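Local coordinates for ancylostoma secreted protein 1 (PDB 3NT8), which is a secreted two-CAP-domain hookworm protein, probably associated with the transition of infective larvae to parasitism, at residues A[69-74]-A[208-213]; A[85-90]-A[163-168]; A[104-109]-A[171-176]. All blocks are in the same frame, centred on the assembly; numbering follows the deposited sequence.

Interaction 1. Residues A[69-74]-A[208-213]; sequences MYKLSW and GCEDGL
Glu210 reaches Lys71 at the start of the tight turn in 208-213. Its chain runs extended beyond CG and presents OE1 to Lys71 NZ at 3.1 Å, a salt bridge that is also a hydrogen bond. The ammonium comes to the syn side of the carboxylate, 18° out of its plane. Lys71 has CG opposite its own backbone N (chi1 -173°) and is straight from there on, and this straight chain carries the amine out to the exposed glutamate. Glu210 to Leu213 is a type I' beta turn, the hairpin joining strands 208-210 and 213-215. Gly212 lies in the turn, and a water links its O to Met69 N. Leu213 then carries the apolar part. Its CD2 lies 3.5 Å from Met69 CG, the two side chains side by side, while its CB and CD1 both sit 4.0 Å from Lys71 CB. Leu213 CA also makes a CH...O contact of 3.3 Å with Met69 O. Just past the segment, Met69 and Lys71 share backbone hydrogen bonds with Cys214 of strand 213-215. Helix 34-52 lies against both segments: Arg49 holds the carbonyls of Glu210 and Asp211, and Arg48 that of Tyr70.

Interaction 2. Residues A[85-90]-A[163-168]; sequences AIQSCP and AYKVCG
Cys89 and Cys167 are joined by a disulfide that pins the loop after helix 76-85 to strand 159-167 of the CAP-domain sheet. The SG atoms are 2.1 Å apart with chi3 93°, near the relaxed value for a disulfide. In each cysteine SG lies opposite the carbonyl carbon. Next to the bridge, Lys165 packs its CB 3.4 Å from Ile86 O. The lysine bends at chi2 and runs on past the amide of Gln87, with CD 3.6 Å from Gln87 NE2. Earlier in the strand, Ile86 CD1 rests 3.7 Å from Ala163 O and 4.3 Å from Ala163 CB. This apolar end of the contact is buried, whereas Gln87 is exposed. The loop is shaped by a type I turn from Ile86 to Cys89, closed by a hydrogen bond from Cys89 N to Ile86 O. Gln83 of helix 76-85 braces both sides: its O takes a hydrogen bond from Gln87 NE2, and its NE2 gives one to Tyr164 O. Gln87 is held by both ends of its amide, since Lys165 NZ also meets its OE1 at 2.6 Å, from above the carbonyl plane and 40° out of it.

Interaction 3. Residues A[104-109]-A[171-176]; sequences MSWSSS and LAVSCI
Trp106 and Leu171 form a hydrogen-bonded pair where strands 104-107 and 171-176 run antiparallel. Trp106 N gives Leu171 O a nearly straight bond of 2.8 Å, lying in the carbonyl plane, and Leu171 N returns one of 2.9 Å to Trp106 O. Met104 and Val173 are the second such pair. Val173 N to Met104 O is well aligned at 167°, but Met104 N to Val173 O is bent to 129° and weak.

The packed face carries Met104, Trp106, Leu171 and Val173. Trp106 and Leu171 point the same way, with ring atom CD1 4.0 Å from Leu171 CD2. Val173 CG2 comes to the indole edge, 4.3 Å from the same CD1. Met104 bends at chi2 (69°) and lays its CE 3.6 Å above one face of the indole, toward the rim. Helix 119-127 borders this face. Its Thr122 takes the hydrogen bond of Trp106 NE1, and Lys118, just before the helix, adds a cation-pi contact.

On the other face Ser105 and Ala172 are a non-hydrogen-bonded pair. The Ser105 side is solvent-exposed, with OG hydrogen-bonded to Lys170 NZ, while Ala172 is buried and meets Cys89.

Strand 100-107 is an outermost strand of the CAP-domain sheet. Its backbone bonds here set the register, while the indole, held at NE1 by Thr122, with a methionine methyl over part of one face, joins the sheet to the adjacent helix.

From the N terminus, the chain passes 69-74, then helix 76-85 and the loop 85-90, then edge strand 100-107. Interaction 2 closes its loop when 163-168 returns to 85-90. Interaction 3 closes when the next strand, 171-176, meets 104-109, so these two loops cross. Both lie within the longer loop that interaction 1 closes at 208-213. Interactions 2 and 3 touch, with centres 8 Å apart, because strands 159-167 and 170-177 are neighbours in the sheet. Interaction 1 lies about 30 Å from interaction 2, centre to centre. It ties the sheet's other edge, near strand 73-74, to the two-stranded hairpin of strands 208-210 and 213-215.

Interaction 1. Residues A[69-74]-A[208-213]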
ATOM      1  N   MET A  69      -8.659  -7.563  -8.622  1.00 17.29           N
ATOM      2  CA  MET A  69      -8.255  -8.693  -7.780  1.00 16.99           C
ATOM      3  C   MET A  69      -7.311  -9.550  -8.554  1.00 17.33           C
ATOM      4  O   MET A  69      -7.713 -10.189  -9.541  1.00 17.61           O
ATOM      5  CB  MET A  69      -9.447  -9.523  -7.335  1.00 17.10           C
ATOM      6  CG  MET A  69      -9.080 -10.734  -6.483  1.00 15.12           C
ATOM      7  SD  MET A  69      -8.413 -10.360  -4.844  1.00 17.02           S
ATOM      8  CE  MET A  69      -9.789  -9.658  -3.932  1.00 21.46           C
ATOM      9  N   TYR A  70      -6.040  -9.531  -8.152  1.00 17.57           N
ATOM     10  CA  TYR A  70      -4.970 -10.306  -8.830  1.00 17.50           C
ATOM     11  C   TYR A  70      -4.866 -11.799  -8.437  1.00 18.04           C
ATOM     12  O   TYR A  70      -5.040 -12.200  -7.264  1.00 17.04           O
ATOM     13  CB  TYR A  70      -3.593  -9.598  -8.746  1.00 17.28           C
ATOM     14  CG  TYR A  70      -3.467  -8.450  -9.715  1.00 17.19           C
ATOM     15  CD1 TYR A  70      -2.685  -8.585 -10.872  1.00 16.98           C
ATOM     16  CD2 TYR A  70      -4.228  -7.297  -9.562  1.00 15.35           C
ATOM     17  CE1 TYR A  70      -2.613  -7.608 -11.800  1.00 15.78           C
ATOM     18  CE2 TYR A  70      -4.140  -6.263 -10.492  1.00 17.32           C
ATOM     19  CZ  TYR A  70      -3.342  -6.411 -11.582  1.00 21.55           C
ATOM     20  OH  TYR A  70      -3.301  -5.358 -12.482  1.00 26.07           O
ATOM     21  N   LYS A  71      -4.635 -12.600  -9.458  1.00 18.42           N
ATOM     22  CA  LYS A  71      -4.368 -14.027  -9.311  1.00 20.29           C
ATOM     23  C   LYS A  71      -2.955 -14.091  -8.799  1.00 19.37           C
ATOM     24  O   LYS A  71      -2.106 -13.361  -9.295  1.00 20.69           O
ATOM     25  CB  LYS A  71      -4.435 -14.701 -10.662  1.00 20.32           C
ATOM     26  CG  LYS A  71      -4.338 -16.204 -10.612  1.00 22.31           C
ATOM     27  CD  LYS A  71      -4.572 -16.817 -12.006  1.00 25.42           C
ATOM     28  CE  LYS A  71      -4.561 -18.407 -11.879  1.00 30.34           C
ATOM     29  NZ  LYS A  71      -4.512 -19.114 -13.192  1.00 32.45           N
ATOM     30  N   LEU A  72      -2.714 -14.942  -7.817  1.00 17.99           N
ATOM     31  CA  LEU A  72      -1.360 -15.218  -7.330  1.00 17.21           C
ATOM     32  C   LEU A  72      -0.615 -16.169  -8.233  1.00 17.57           C
ATOM     33  O   LEU A  72      -1.201 -17.109  -8.775  1.00 18.42           O
ATOM     34  CB  LEU A  72      -1.436 -15.797  -5.870  1.00 16.71           C
ATOM     35  CG  LEU A  72      -2.209 -14.932  -4.839  1.00 13.91           C
ATOM     36  CD1 LEU A  72      -2.219 -15.463  -3.358  1.00  7.99           C
ATOM     37  CD2 LEU A  72      -1.603 -13.539  -4.842  1.00 14.39           C
ATOM     38  N   SER A  73       0.678 -15.931  -8.402  1.00 18.29           N
ATOM     39  CA  SER A  73       1.595 -16.902  -8.997  1.00 19.45           C
ATOM     40  C   SER A  73       2.514 -17.416  -7.932  1.00 19.86           C
ATOM     41  O   SER A  73       2.873 -16.687  -6.983  1.00 19.32           O
ATOM     42  CB  SER A  73       2.444 -16.217 -10.047  1.00 19.93           C
ATOM     43  OG  SER A  73       1.568 -15.677 -11.001  1.00 23.55           O
ATOM     44  N   TRP A  74       2.895 -18.675  -8.049  1.00 20.09           N
ATOM     45  CA  TRP A  74       3.914 -19.229  -7.124  1.00 21.29           C
ATOM     46  C   TRP A  74       5.330 -18.636  -7.243  1.00 21.27           C
ATOM     47  O   TRP A  74       5.813 -18.373  -8.338  1.00 22.97           O
ATOM     48  CB  TRP A  74       3.958 -20.760  -7.287  1.00 21.46           C
ATOM     49  CG  TRP A  74       4.648 -21.461  -6.180  1.00 19.82           C
ATOM     50  CD1 TRP A  74       5.978 -21.837  -6.140  1.00 19.29           C
ATOM     51  CD2 TRP A  74       4.065 -21.898  -4.956  1.00 16.54           C
ATOM     52  NE1 TRP A  74       6.239 -22.463  -4.964  1.00 17.15           N
ATOM     53  CE2 TRP A  74       5.081 -22.542  -4.227  1.00 15.43           C
ATOM     54  CE3 TRP A  74       2.759 -21.818  -4.406  1.00 20.38           C
ATOM     55  CZ2 TRP A  74       4.867 -23.085  -2.961  1.00 12.38           C
ATOM     56  CZ3 TRP A  74       2.532 -22.353  -3.137  1.00 13.55           C
ATOM     57  CH2 TRP A  74       3.586 -22.996  -2.437  1.00 16.65           C
ATOM     58  N   GLY A 208      -3.395  -8.960 -17.706  1.00 24.54           N
ATOM     59  CA  GLY A 208      -4.341  -9.830 -18.373  1.00 23.99           C
ATOM     60  C   GLY A 208      -5.541 -10.016 -17.443  1.00 23.45           C
ATOM     61  O   GLY A 208      -5.551  -9.499 -16.332  1.00 22.68           O
ATOM     62  N   CYS A 209      -6.544 -10.740 -17.914  1.00 22.37           N
ATOM     63  CA  CYS A 209      -7.734 -11.033 -17.122  1.00 22.62           C
ATOM     64  C   CYS A 209      -8.231 -12.439 -17.352  1.00 21.89           C
ATOM     65  O   CYS A 209      -8.580 -12.796 -18.491  1.00 22.91           O
ATOM     66  CB  CYS A 209      -8.866 -10.042 -17.401  1.00 21.61           C
ATOM     67  SG  CYS A 209     -10.340 -10.461 -16.429  1.00 23.06           S
ATOM     68  N   GLU A 210      -8.246 -13.247 -16.292  1.00 22.56           N
ATOM     69  CA  GLU A 210      -8.686 -14.642 -16.360  1.00 21.80           C
ATOM     70  C   GLU A 210      -9.882 -14.837 -15.462  1.00 22.78           C
ATOM     71  O   GLU A 210      -9.732 -14.974 -14.246  1.00 24.18           O
ATOM     72  CB  GLU A 210      -7.588 -15.575 -15.895  1.00 22.01           C
ATOM     73  CG  GLU A 210      -6.611 -15.923 -16.970  1.00 25.16           C
ATOM     74  CD  GLU A 210      -5.532 -16.831 -16.481  1.00 27.10           C
ATOM     75  OE1 GLU A 210      -5.819 -17.637 -15.545  1.00 31.01           O
ATOM     76  OE2 GLU A 210      -4.415 -16.737 -17.053  1.00 26.99           O
ATOM     77  N   ASP A 211     -11.073 -14.881 -16.055  1.00 22.27           N
ATOM     78  CA  ASP A 211     -12.327 -15.149 -15.312  1.00 21.18           C
ATOM     79  C   ASP A 211     -12.386 -14.338 -13.993  1.00 20.57           C
ATOM     80  O   ASP A 211     -12.462 -14.898 -12.896  1.00 19.90           O
ATOM     81  CB  ASP A 211     -12.569 -16.687 -15.144  1.00 20.30           C
ATOM     82  CG  ASP A 211     -13.924 -17.011 -14.503  1.00 22.50           C
ATOM     83  OD1 ASP A 211     -14.922 -16.271 -14.731  1.00 23.90           O
ATOM     84  OD2 ASP A 211     -14.017 -18.026 -13.767  1.00 25.00           O
ATOM     85  N   GLY A 212     -12.347 -13.010 -14.113  1.00 19.81           N
ATOM     86  CA  GLY A 212     -12.478 -12.108 -12.945  1.00 18.91           C
ATOM     87  C   GLY A 212     -11.205 -11.839 -12.135  1.00 18.73           C
ATOM     88  O   GLY A 212     -11.216 -11.032 -11.200  1.00 17.35           O
ATOM     89  N   LEU A 213     -10.113 -12.517 -12.480  1.00 18.49           N
ATOM     90  CA  LEU A 213      -8.852 -12.293 -11.781  1.00 18.84           C
ATOM     91  C   LEU A 213      -7.894 -11.619 -12.717  1.00 19.87           C
ATOM     92  O   LEU A 213      -7.687 -12.081 -13.853  1.00 18.18           O
ATOM     93  CB  LEU A 213      -8.211 -13.599 -11.201  1.00 18.47           C
ATOM     94  CG  LEU A 213      -8.917 -14.310 -10.017  1.00 17.40           C
ATOM     95  CD1 LEU A 213      -8.225 -15.633  -9.625  1.00 14.15           C
ATOM     96  CD2 LEU A 213      -9.053 -13.377  -8.831  1.00 15.49           C
TER
HETATM   97  O   HOH W   1     -10.952  -8.220 -10.344  1.00 18.08           O

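Interaction 2. Residues A[85-90]-A[163-168]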
ATOM      1  N   ALA A  85      13.291 -21.055   7.135  1.00 25.67           N
ATOM      2  CA  ALA A  85      13.066 -20.338   8.381  1.00 25.66           C
ATOM      3  C   ALA A  85      12.270 -21.120   9.388  1.00 26.14           C
ATOM      4  O   ALA A  85      12.272 -20.798  10.577  1.00 26.18           O
ATOM      5  CB  ALA A  85      12.446 -18.993   8.127  1.00 25.99           C
ATOM      6  N   ILE A  86      11.596 -22.159   8.911  1.00 26.09           N
ATOM      7  CA  ILE A  86      10.711 -22.938   9.759  1.00 26.16           C
ATOM      8  C   ILE A  86      11.263 -24.334  10.090  1.00 26.97           C
ATOM      9  O   ILE A  86      10.517 -25.214  10.523  1.00 26.61           O
ATOM     10  CB  ILE A  86       9.252 -23.001   9.164  1.00 25.78           C
ATOM     11  CG1 ILE A  86       9.222 -23.754   7.808  1.00 24.77           C
ATOM     12  CG2 ILE A  86       8.721 -21.577   8.942  1.00 25.74           C
ATOM     13  CD1 ILE A  86       7.821 -24.132   7.345  1.00 22.07           C
ATOM     14  N   GLN A  87      12.559 -24.546   9.899  1.00 29.00           N
ATOM     15  CA  GLN A  87      13.091 -25.912  10.063  1.00 31.59           C
ATOM     16  C   GLN A  87      12.922 -26.456  11.500  1.00 32.54           C
ATOM     17  O   GLN A  87      12.769 -27.665  11.719  1.00 33.47           O
ATOM     18  CB  GLN A  87      14.542 -26.022   9.564  1.00 32.00           C
ATOM     19  CG  GLN A  87      14.718 -25.945   8.025  1.00 34.58           C
ATOM     20  CD  GLN A  87      14.212 -27.187   7.263  1.00 39.11           C
ATOM     21  OE1 GLN A  87      14.733 -28.311   7.433  1.00 37.69           O
ATOM     22  NE2 GLN A  87      13.202 -26.970   6.386  1.00 40.49           N
ATOM     23  N   SER A  88      12.896 -25.551  12.473  1.00 33.75           N
ATOM     24  CA  SER A  88      12.755 -25.948  13.870  1.00 34.50           C
ATOM     25  C   SER A  88      11.345 -25.669  14.434  1.00 34.67           C
ATOM     26  O   SER A  88      11.151 -25.673  15.664  1.00 34.00           O
ATOM     27  CB  SER A  88      13.773 -25.174  14.688  1.00 34.89           C
ATOM     28  OG  SER A  88      13.645 -23.789  14.372  1.00 36.91           O
ATOM     29  N   CYS A  89      10.377 -25.457  13.538  1.00 34.40           N
ATOM     30  CA  CYS A  89       8.998 -25.053  13.892  1.00 34.35           C
ATOM     31  C   CYS A  89       8.969 -23.910  14.931  1.00 35.35           C
ATOM     32  O   CYS A  89       8.378 -24.060  16.034  1.00 34.04           O
ATOM     33  CB  CYS A  89       8.126 -26.245  14.323  1.00 33.27           C
ATOM     34  SG  CYS A  89       8.094 -27.629  13.125  1.00 31.53           S
ATOM     35  N   PRO A  90       9.608 -22.767  14.578  1.00 36.79           N
ATOM     36  CA  PRO A  90       9.716 -21.668  15.546  1.00 38.57           C
ATOM     37  C   PRO A  90       8.364 -21.055  15.881  1.00 40.02           C
ATOM     38  O   PRO A  90       7.447 -21.085  15.043  1.00 40.09           O
ATOM     39  CB  PRO A  90      10.602 -20.636  14.812  1.00 37.69           C
ATOM     40  CG  PRO A  90      10.243 -20.808  13.401  1.00 36.49           C
ATOM     41  CD  PRO A  90      10.076 -22.343  13.243  1.00 36.40           C
ATOM     42  N   ALA A 163       5.135 -23.307   2.642  1.00 19.74           N
ATOM     43  CA  ALA A 163       5.880 -24.474   3.042  1.00 20.53           C
ATOM     44  C   ALA A 163       5.367 -24.994   4.405  1.00 20.59           C
ATOM     45  O   ALA A 163       4.832 -24.207   5.169  1.00 22.14           O
ATOM     46  CB  ALA A 163       7.418 -24.119   3.096  1.00 20.09           C
ATOM     47  N   TYR A 164       5.445 -26.309   4.672  1.00 20.45           N
ATOM     48  CA  TYR A 164       5.249 -26.866   6.026  1.00 19.85           C
ATOM     49  C   TYR A 164       6.549 -27.581   6.473  1.00 20.27           C
ATOM     50  O   TYR A 164       7.414 -27.817   5.655  1.00 21.08           O
ATOM     51  CB  TYR A 164       4.029 -27.776   6.140  1.00 19.87           C
ATOM     52  CG  TYR A 164       4.059 -28.936   5.166  1.00 19.80           C
ATOM     53  CD1 TYR A 164       4.968 -30.012   5.329  1.00 21.80           C
ATOM     54  CD2 TYR A 164       3.254 -28.925   4.057  1.00 18.07           C
ATOM     55  CE1 TYR A 164       5.028 -31.053   4.405  1.00 23.55           C
ATOM     56  CE2 TYR A 164       3.308 -29.945   3.123  1.00 25.83           C
ATOM     57  CZ  TYR A 164       4.207 -31.009   3.303  1.00 23.15           C
ATOM     58  OH  TYR A 164       4.272 -32.004   2.379  1.00 22.93           O
ATOM     59  N   LYS A 165       6.723 -27.801   7.780  1.00 21.03           N
ATOM     60  CA  LYS A 165       7.813 -28.594   8.330  1.00 21.84           C
ATOM     61  C   LYS A 165       7.300 -29.399   9.497  1.00 23.35           C
ATOM     62  O   LYS A 165       6.670 -28.828  10.364  1.00 23.99           O
ATOM     63  CB  LYS A 165       8.937 -27.698   8.805  1.00 22.93           C
ATOM     64  CG  LYS A 165      10.187 -28.412   9.254  1.00 20.88           C
ATOM     65  CD  LYS A 165      10.903 -29.145   8.142  1.00 16.58           C
ATOM     66  CE  LYS A 165      12.187 -29.769   8.769  1.00 23.30           C
ATOM     67  NZ  LYS A 165      13.165 -30.385   7.790  1.00 25.41           N
ATOM     68  N   VAL A 166       7.568 -30.717   9.505  1.00 24.02           N
ATOM     69  CA  VAL A 166       7.300 -31.576  10.658  1.00 25.01           C
ATOM     70  C   VAL A 166       8.456 -31.483  11.718  1.00 26.00           C
ATOM     71  O   VAL A 166       9.638 -31.541  11.381  1.00 25.23           O
ATOM     72  CB  VAL A 166       7.037 -33.059  10.233  1.00 24.61           C
ATOM     73  CG1 VAL A 166       6.771 -33.945  11.420  1.00 24.88           C
ATOM     74  CG2 VAL A 166       5.847 -33.131   9.289  1.00 25.30           C
ATOM     75  N   CYS A 167       8.100 -31.313  12.995  1.00 25.68           N
ATOM     76  CA  CYS A 167       9.115 -31.356  14.038  1.00 27.01           C
ATOM     77  C   CYS A 167       8.714 -32.356  15.090  1.00 27.35           C
ATOM     78  O   CYS A 167       8.254 -31.984  16.160  1.00 27.81           O
ATOM     79  CB  CYS A 167       9.325 -29.980  14.667  1.00 26.99           C
ATOM     80  SG  CYS A 167       9.809 -28.725  13.524  1.00 32.55           S
ATOM     81  N   GLY A 168       8.863 -33.642  14.781  1.00 28.14           N
ATOM     82  CA  GLY A 168       8.396 -34.699  15.676  1.00 28.49           C
ATOM     83  C   GLY A 168       6.899 -34.750  15.879  1.00 29.08           C
ATOM     84  O   GLY A 168       6.208 -35.468  15.173  1.00 30.79           O
TER

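Interaction 3. Residues A[104-109]-A[171-176]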
ATOM      1  N   MET A 104       0.694 -21.078  11.279  1.00 24.57           N
ATOM      2  CA  MET A 104      -0.192 -21.974  12.023  1.00 25.08           C
ATOM      3  C   MET A 104       0.635 -23.112  12.577  1.00 25.02           C
ATOM      4  O   MET A 104       1.487 -23.673  11.890  1.00 23.95           O
ATOM      5  CB  MET A 104      -1.288 -22.556  11.134  1.00 24.14           C
ATOM      6  CG  MET A 104      -2.205 -23.465  11.802  1.00 25.62           C
ATOM      7  SD  MET A 104      -3.190 -22.551  12.937  1.00 40.14           S
ATOM      8  CE  MET A 104      -4.261 -23.934  13.400  1.00 39.60           C
ATOM      9  N   SER A 105       0.334 -23.468  13.813  1.00 25.84           N
ATOM     10  CA  SER A 105       1.045 -24.548  14.470  1.00 27.23           C
ATOM     11  C   SER A 105       0.077 -25.655  14.895  1.00 26.45           C
ATOM     12  O   SER A 105      -0.970 -25.387  15.487  1.00 26.14           O
ATOM     13  CB  SER A 105       1.862 -24.007  15.650  1.00 29.07           C
ATOM     14  OG  SER A 105       2.556 -25.076  16.298  1.00 32.11           O
ATOM     15  N   TRP A 106       0.418 -26.903  14.565  1.00 26.54           N
ATOM     16  CA  TRP A 106      -0.354 -28.057  15.031  1.00 26.85           C
ATOM     17  C   TRP A 106       0.436 -28.950  15.974  1.00 28.23           C
ATOM     18  O   TRP A 106       1.659 -29.119  15.825  1.00 28.19           O
ATOM     19  CB  TRP A 106      -0.819 -28.905  13.844  1.00 26.98           C
ATOM     20  CG  TRP A 106      -1.603 -28.160  12.852  1.00 24.31           C
ATOM     21  CD1 TRP A 106      -1.131 -27.519  11.738  1.00 22.91           C
ATOM     22  CD2 TRP A 106      -3.009 -27.986  12.851  1.00 23.55           C
ATOM     23  NE1 TRP A 106      -2.170 -26.931  11.057  1.00 20.25           N
ATOM     24  CE2 TRP A 106      -3.335 -27.210  11.713  1.00 21.64           C
ATOM     25  CE3 TRP A 106      -4.037 -28.411  13.702  1.00 24.71           C
ATOM     26  CZ2 TRP A 106      -4.641 -26.850  11.401  1.00 19.41           C
ATOM     27  CZ3 TRP A 106      -5.341 -28.056  13.398  1.00 25.36           C
ATOM     28  CH2 TRP A 106      -5.634 -27.274  12.253  1.00 22.12           C
ATOM     29  N   SER A 107      -0.255 -29.537  16.950  1.00 29.49           N
ATOM     30  CA  SER A 107       0.380 -30.527  17.801  1.00 30.21           C
ATOM     31  C   SER A 107      -0.425 -31.793  17.826  1.00 30.55           C
ATOM     32  O   SER A 107      -1.661 -31.780  17.845  1.00 30.83           O
ATOM     33  CB  SER A 107       0.630 -30.025  19.225  1.00 30.60           C
ATOM     34  OG  SER A 107       1.563 -28.965  19.236  1.00 31.71           O
ATOM     35  N   SER A 108       0.288 -32.906  17.793  1.00 31.49           N
ATOM     36  CA  SER A 108      -0.360 -34.200  17.953  1.00 31.87           C
ATOM     37  C   SER A 108       0.674 -35.184  18.429  1.00 31.70           C
ATOM     38  O   SER A 108       1.798 -35.176  17.927  1.00 33.08           O
ATOM     39  CB  SER A 108      -0.988 -34.659  16.646  1.00 32.04           C
ATOM     40  OG  SER A 108      -1.469 -35.995  16.743  1.00 33.66           O
ATOM     41  N   SER A 109       0.274 -36.025  19.380  1.00 32.02           N
ATOM     42  CA  SER A 109       1.133 -37.007  20.041  1.00 32.67           C
ATOM     43  C   SER A 109       1.468 -38.158  19.124  1.00 33.07           C
ATOM     44  O   SER A 109       2.425 -38.920  19.381  1.00 33.86           O
ATOM     45  CB  SER A 109       0.457 -37.553  21.298  1.00 32.43           C
ATOM     46  OG  SER A 109      -0.797 -38.148  20.973  1.00 33.71           O
ATOM     47  N   LEU A 171       3.774 -29.519  13.886  1.00 23.76           N
ATOM     48  CA  LEU A 171       3.740 -29.193  12.451  1.00 22.95           C
ATOM     49  C   LEU A 171       3.512 -27.709  12.272  1.00 22.16           C
ATOM     50  O   LEU A 171       2.579 -27.163  12.778  1.00 21.17           O
ATOM     51  CB  LEU A 171       2.622 -29.967  11.731  1.00 21.60           C
ATOM     52  CG  LEU A 171       2.401 -29.629  10.241  1.00 22.57           C
ATOM     53  CD1 LEU A 171       3.503 -30.151   9.336  1.00 17.19           C
ATOM     54  CD2 LEU A 171       1.128 -30.214   9.781  1.00 23.16           C
ATOM     55  N   ALA A 172       4.382 -27.062  11.531  1.00 22.10           N
ATOM     56  CA  ALA A 172       4.142 -25.663  11.257  1.00 21.30           C
ATOM     57  C   ALA A 172       3.847 -25.551   9.758  1.00 20.78           C
ATOM     58  O   ALA A 172       4.531 -26.203   8.929  1.00 21.22           O
ATOM     59  CB  ALA A 172       5.357 -24.830  11.668  1.00 21.42           C
ATOM     60  N   VAL A 173       2.776 -24.830   9.444  1.00 17.97           N
ATOM     61  CA  VAL A 173       2.361 -24.535   8.079  1.00 16.51           C
ATOM     62  C   VAL A 173       2.248 -23.019   7.927  1.00 16.87           C
ATOM     63  O   VAL A 173       1.692 -22.373   8.786  1.00 17.66           O
ATOM     64  CB  VAL A 173       1.000 -25.152   7.755  1.00 15.77           C
ATOM     65  CG1 VAL A 173       0.682 -24.892   6.268  1.00 15.99           C
ATOM     66  CG2 VAL A 173       0.974 -26.662   8.114  1.00  9.51           C
ATOM     67  N   SER A 174       2.834 -22.469   6.874  1.00 16.63           N
ATOM     68  CA  SER A 174       3.075 -21.020   6.778  1.00 16.32           C
ATOM     69  C   SER A 174       3.070 -20.589   5.295  1.00 15.47           C
ATOM     70  O   SER A 174       3.385 -21.347   4.448  1.00 15.70           O
ATOM     71  CB  SER A 174       4.386 -20.570   7.477  1.00 14.89           C
ATOM     72  OG  SER A 174       4.500 -19.117   7.506  1.00 16.25           O
ATOM     73  N   CYS A 175       2.666 -19.356   5.030  1.00 16.12           N
ATOM     74  CA  CYS A 175       2.652 -18.787   3.672  1.00 15.95           C
ATOM     75  C   CYS A 175       3.097 -17.370   3.867  1.00 16.10           C
ATOM     76  O   CYS A 175       2.771 -16.755   4.881  1.00 16.21           O
ATOM     77  CB  CYS A 175       1.234 -18.777   3.031  1.00 14.02           C
ATOM     78  SG  CYS A 175       0.510 -20.339   2.563  1.00 16.73           S
ATOM     79  N   ILE A 176       3.868 -16.878   2.889  1.00 16.92           N
ATOM     80  CA  ILE A 176       4.298 -15.488   2.828  1.00 16.18           C
ATOM     81  C   ILE A 176       3.805 -14.869   1.532  1.00 16.83           C
ATOM     82  O   ILE A 176       3.562 -15.588   0.551  1.00 17.28           O
ATOM     83  CB  ILE A 176       5.864 -15.303   2.909  1.00 15.79           C
ATOM     84  CG1 ILE A 176       6.589 -16.296   2.032  1.00 14.03           C
ATOM     85  CG2 ILE A 176       6.384 -15.408   4.308  1.00 14.12           C
ATOM     86  CD1 ILE A 176       7.984 -15.884   1.817  1.00 13.09           C
TER